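Local coordinates for protein putative cell surface hydrolase (Lactobacillus plantarum, PDB 3LP5) that is a putative cell-surface hydrolase of the alpha/beta-hydrolase superfamily whose substrate is not known, at residues E30-H35 and L232-P237; I223-R228 and Q242-R247. All blocks are in the same frame, centred on the assembly; numbering follows the deposited sequence.

Contact 1. Residues E30-H35 and L232-P237. With NA (sodium ion), chain C.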
# COMPACT_ATOMS: atom_id res chain seq x y z
N GLU A 30 9.16 -14.66 7.62
CA GLU A 30 8.82 -14.40 9.02
C GLU A 30 7.40 -14.88 9.42
O GLU A 30 7.20 -15.27 10.55
CB GLU A 30 9.01 -12.93 9.43
CG GLU A 30 10.47 -12.44 9.46
CD GLU A 30 11.31 -13.12 10.53
OE1 GLU A 30 10.96 -13.01 11.73
OE2 GLU A 30 12.33 -13.78 10.19
N THR A 31 6.44 -14.85 8.51
CA THR A 31 5.11 -15.37 8.84
C THR A 31 5.12 -16.91 9.00
O THR A 31 5.60 -17.64 8.12
CB THR A 31 4.08 -14.98 7.77
OG1 THR A 31 4.56 -15.38 6.48
CG2 THR A 31 3.80 -13.47 7.79
N PRO A 32 4.62 -17.42 10.14
CA PRO A 32 4.59 -18.86 10.40
C PRO A 32 3.75 -19.60 9.36
O PRO A 32 4.12 -20.66 8.95
CB PRO A 32 3.97 -18.96 11.81
CG PRO A 32 4.17 -17.61 12.44
CD PRO A 32 4.01 -16.65 11.24
N LYS A 33 2.62 -19.03 8.97
CA LYS A 33 1.76 -19.55 7.92
C LYS A 33 2.46 -19.48 6.51
O LYS A 33 3.18 -18.50 6.20
CB LYS A 33 0.55 -18.61 7.91
CG LYS A 33 -0.82 -19.18 7.63
CD LYS A 33 -1.63 -19.31 8.96
CE LYS A 33 -1.26 -20.62 9.75
NZ LYS A 33 -1.89 -20.75 11.14
N LYS A 34 2.25 -20.47 5.64
CA LYS A 34 2.65 -20.31 4.24
C LYS A 34 1.58 -19.45 3.56
O LYS A 34 0.39 -19.78 3.64
CB LYS A 34 2.82 -21.68 3.55
CG LYS A 34 3.54 -21.63 2.21
CD LYS A 34 3.22 -22.85 1.33
CE LYS A 34 3.02 -22.45 -0.21
NZ LYS A 34 1.76 -21.65 -0.64
N HIS A 35 1.98 -18.32 2.94
CA HIS A 35 1.06 -17.52 2.14
C HIS A 35 1.44 -17.70 0.68
O HIS A 35 2.60 -17.54 0.31
CB HIS A 35 1.15 -16.04 2.51
CG HIS A 35 0.79 -15.74 3.94
ND1 HIS A 35 -0.49 -15.39 4.32
CD2 HIS A 35 1.54 -15.70 5.06
CE1 HIS A 35 -0.51 -15.18 5.63
NE2 HIS A 35 0.71 -15.35 6.10
N LEU A 232 -1.60 -7.56 8.95
CA LEU A 232 -2.04 -8.95 9.07
C LEU A 232 -2.69 -9.25 10.41
O LEU A 232 -3.29 -10.29 10.58
CB LEU A 232 -0.85 -9.91 8.85
CG LEU A 232 -0.17 -9.76 7.49
CD1 LEU A 232 1.03 -10.74 7.30
CD2 LEU A 232 -1.13 -9.91 6.33
N ALA A 233 -2.54 -8.35 11.39
CA ALA A 233 -3.09 -8.54 12.74
C ALA A 233 -2.69 -9.88 13.38
O ALA A 233 -3.48 -10.56 14.02
CB ALA A 233 -4.62 -8.31 12.76
N GLU A 234 -1.43 -10.25 13.22
CA GLU A 234 -0.90 -11.47 13.77
C GLU A 234 -0.58 -11.24 15.24
O GLU A 234 -0.23 -10.13 15.63
CB GLU A 234 0.40 -11.75 13.03
CG GLU A 234 0.77 -13.15 12.96
CD GLU A 234 1.90 -13.38 11.96
OE1 GLU A 234 2.73 -14.28 12.21
OE2 GLU A 234 1.97 -12.67 10.95
N THR A 235 -0.71 -12.26 16.08
CA THR A 235 -0.36 -12.09 17.49
C THR A 235 1.20 -12.08 17.58
O THR A 235 1.84 -12.94 17.01
CB THR A 235 -1.03 -13.18 18.35
OG1 THR A 235 -0.86 -14.42 17.67
CG2 THR A 235 -2.55 -12.96 18.45
N MET A 236 1.80 -11.05 18.21
CA MET A 236 3.28 -10.84 18.15
C MET A 236 3.82 -11.10 19.57
O MET A 236 3.04 -11.03 20.52
CB MET A 236 3.62 -9.40 17.75
CG MET A 236 2.99 -8.92 16.40
SD MET A 236 3.52 -9.84 14.97
CE MET A 236 5.24 -9.31 14.90
N PRO A 237 5.15 -11.35 19.72
CA PRO A 237 5.70 -11.45 21.10
C PRO A 237 5.51 -10.11 21.85
O PRO A 237 5.45 -9.02 21.22
CB PRO A 237 7.19 -11.78 20.88
CG PRO A 237 7.28 -12.34 19.48
CD PRO A 237 6.17 -11.65 18.69
NA NA C . 5.05 -17.54 5.73
O HOH W 1 0.66 -14.22 8.86
O HOH W 2 4.65 -17.59 3.40

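Contact 2. Residues I223-R228 and Q242-R247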
# COMPACT_ATOMS: atom_id res chain seq x y z
N ILE A 223 9.75 -2.81 9.18
CA ILE A 223 8.61 -2.70 8.32
C ILE A 223 7.85 -4.03 8.26
O ILE A 223 6.61 -4.05 8.40
CB ILE A 223 8.98 -2.21 6.92
CG1 ILE A 223 9.41 -0.74 7.04
CG2 ILE A 223 7.76 -2.34 5.96
CD1 ILE A 223 9.88 -0.14 5.75
N VAL A 224 8.57 -5.15 8.08
CA VAL A 224 7.92 -6.50 8.05
C VAL A 224 7.27 -6.76 9.42
O VAL A 224 6.16 -7.29 9.47
CB VAL A 224 8.96 -7.61 7.72
CG1 VAL A 224 8.43 -9.05 8.01
CG2 VAL A 224 9.32 -7.48 6.24
N SER A 225 7.91 -6.31 10.51
CA SER A 225 7.34 -6.52 11.81
C SER A 225 5.96 -5.76 11.89
O SER A 225 5.00 -6.29 12.41
CB SER A 225 8.26 -6.02 12.91
OG SER A 225 7.67 -6.25 14.19
N LEU A 226 5.88 -4.57 11.32
CA LEU A 226 4.67 -3.74 11.41
C LEU A 226 3.58 -4.27 10.53
O LEU A 226 2.38 -4.14 10.84
CB LEU A 226 4.99 -2.28 11.06
CG LEU A 226 5.93 -1.58 12.06
CD1 LEU A 226 6.39 -0.28 11.43
CD2 LEU A 226 5.28 -1.30 13.43
N ILE A 227 3.98 -4.78 9.37
CA ILE A 227 3.01 -5.32 8.44
C ILE A 227 2.35 -6.49 9.15
O ILE A 227 1.10 -6.57 9.22
CB ILE A 227 3.61 -5.79 7.10
CG1 ILE A 227 4.06 -4.62 6.23
CG2 ILE A 227 2.67 -6.75 6.37
CD1 ILE A 227 5.00 -5.06 5.07
N ARG A 228 3.17 -7.35 9.72
CA ARG A 228 2.62 -8.49 10.52
C ARG A 228 1.68 -8.08 11.68
O ARG A 228 0.57 -8.59 11.81
CB ARG A 228 3.74 -9.37 11.02
CG ARG A 228 4.38 -10.15 9.90
CD ARG A 228 5.56 -10.97 10.43
NE ARG A 228 5.11 -11.93 11.45
CZ ARG A 228 5.86 -12.41 12.43
NH1 ARG A 228 7.13 -12.06 12.54
NH2 ARG A 228 5.35 -13.30 13.27
N GLN A 242 4.94 -4.18 22.00
CA GLN A 242 5.06 -2.94 22.80
C GLN A 242 5.97 -1.92 22.11
O GLN A 242 5.63 -0.75 22.05
CB GLN A 242 5.49 -3.25 24.24
CG GLN A 242 4.34 -3.97 24.95
CD GLN A 242 4.67 -4.59 26.32
OE1 GLN A 242 5.80 -4.99 26.60
NE2 GLN A 242 3.66 -4.67 27.17
N LYS A 243 7.09 -2.39 21.56
CA LYS A 243 8.04 -1.59 20.86
C LYS A 243 7.44 -1.01 19.56
O LYS A 243 7.69 0.16 19.23
CB LYS A 243 9.30 -2.43 20.57
CG LYS A 243 10.41 -1.77 19.70
CD LYS A 243 11.78 -2.50 19.86
CE LYS A 243 11.93 -3.80 19.02
NZ LYS A 243 13.35 -3.99 18.48
N ASN A 244 6.68 -1.82 18.82
CA ASN A 244 6.04 -1.32 17.57
C ASN A 244 5.00 -0.26 17.91
O ASN A 244 4.92 0.80 17.23
CB ASN A 244 5.40 -2.46 16.76
CG ASN A 244 6.42 -3.25 15.93
OD1 ASN A 244 7.53 -2.81 15.72
ND2 ASN A 244 6.02 -4.42 15.46
N ALA A 245 4.25 -0.52 19.00
CA ALA A 245 3.27 0.44 19.56
C ALA A 245 3.89 1.81 19.80
O ALA A 245 3.26 2.84 19.56
CB ALA A 245 2.64 -0.10 20.90
N GLN A 246 5.16 1.84 20.19
CA GLN A 246 5.80 3.09 20.50
C GLN A 246 6.32 3.80 19.27
O GLN A 246 6.71 4.98 19.38
CB GLN A 246 6.96 2.89 21.47
CG GLN A 246 6.55 2.45 22.87
CD GLN A 246 7.81 2.11 23.67
OE1 GLN A 246 8.72 1.45 23.16
NE2 GLN A 246 7.88 2.60 24.91
N ARG A 247 6.29 3.13 18.11
CA ARG A 247 6.53 3.78 16.81
C ARG A 247 5.33 4.62 16.28
O ARG A 247 5.50 5.48 15.39
CB ARG A 247 6.88 2.74 15.76
CG ARG A 247 8.14 1.95 16.06
CD ARG A 247 8.42 0.92 14.95
NE ARG A 247 9.26 -0.18 15.44
CZ ARG A 247 10.55 -0.08 15.73
NH1 ARG A 247 11.22 1.08 15.62
NH2 ARG A 247 11.20 -1.14 16.18

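Contact 1. Residues E30-H35 and L232-P237
A chi1 of -153° swings CG of Glu234 away from its own backbone N, and the extended chain beyond carries the carboxylate to Thr31, whose chi1 of 53° sets OG1 between the backbone N and the carbonyl carbon and sends CG2 to meet it. Thr31 CG2 touches Glu234 OE2 at 3.7 Å and Leu232 CD1 at 3.9 Å. No direct hydrogen bond joins the two segments; instead, water 1 lies in the ring plane of His35, 3.0 Å from its NE2, and donates weakly to Glu234 OE2. The other carboxylate oxygen, OE1, forms a salt bridge with Arg228 of helix 217-231. Replacing Glu234 by an alanine would probably leave Arg228 without its acidic mate and water 1 without its link to this segment. On the far side of Thr31 a sodium ion is bound by Thr31 OG1 at 2.3 Å, by Thr31 O at 2.5 Å and by Lys33 O at 2.2 Å; water 2 and Gly28 O complete the five ligands. Thr31 OG1 is also hydrogen-bonded to Leu27 O, and water 2 accepts from His35 N. Thr31 is the first residue beyond helix 17-30, and the mostly carbonyl-and-hydroxyl shell is characteristic of a sodium site, here wrapped by the loop that leads from that helix into strand 37-42 of the alpha/beta-hydrolase sheet.

Contact 2. Residues I223-R228 and Q242-R247
Asn244 meets Ser225 and Leu226 where two helices of the alpha/beta-hydrolase fold, 217-231 and the C-terminal 238-245, pack against each other. Its side chain does double work: ND2 donates to Ser225 OG over 2.8 Å in a nearly straight bond (167°) that lies close to the amide plane, while Leu226 CD2 presses against the root of the same side chain, 3.4 Å from Asn244 CG and 3.5 Å from Asn244 CB. Ser225 can receive the amide because its OG stands anti to the backbone N (chi1 -180°). Leu226 CD2 also reaches the aliphatic part of Arg247, at 4.1 Å from CD, so this one methyl bridges two residues three positions apart in the sequence.

A second shell fixes the amide's rotation. Gln229 OE1, one turn along from Ser225, takes another hydrogen bond from Asn244 ND2, and Arg247 engages the oxygen; together they probably hold the amide with its nitrogen toward helix 217-231. Farther out, Leu226 and Arg247 both rest on Ile205 of the edge strand 201-206, tying the helix pair to the sheet. Arg247 NE donates to Asn244 OD1 at 3.2 Å, the oxygen lying in the guanidinium plane and the donor tilted 15° from the carbonyl plane.

The two contacts have centres 12 Å apart and lie on the same side of the chain's centre; contact 2 uses helix 217-231 itself, and contact 1 the loop that follows it. Their segments alternate along the chain: 30-35, 223-228, 232-237, then 242-247. Arg228 belongs to contact 2 but works for contact 1, through its salt bridge to Glu234 and with its guanidinium carbon packed by Glu30 O. Leu232 N probably bonds to Ile227 O, and Met236 CE rests on Ser225 O. Helix 217-231 thus ties the sodium-binding loop after helix 17-30 to the C-terminal helix 238-245, bringing an early connection of the hydrolase fold and the chain's last helix together on one side of it.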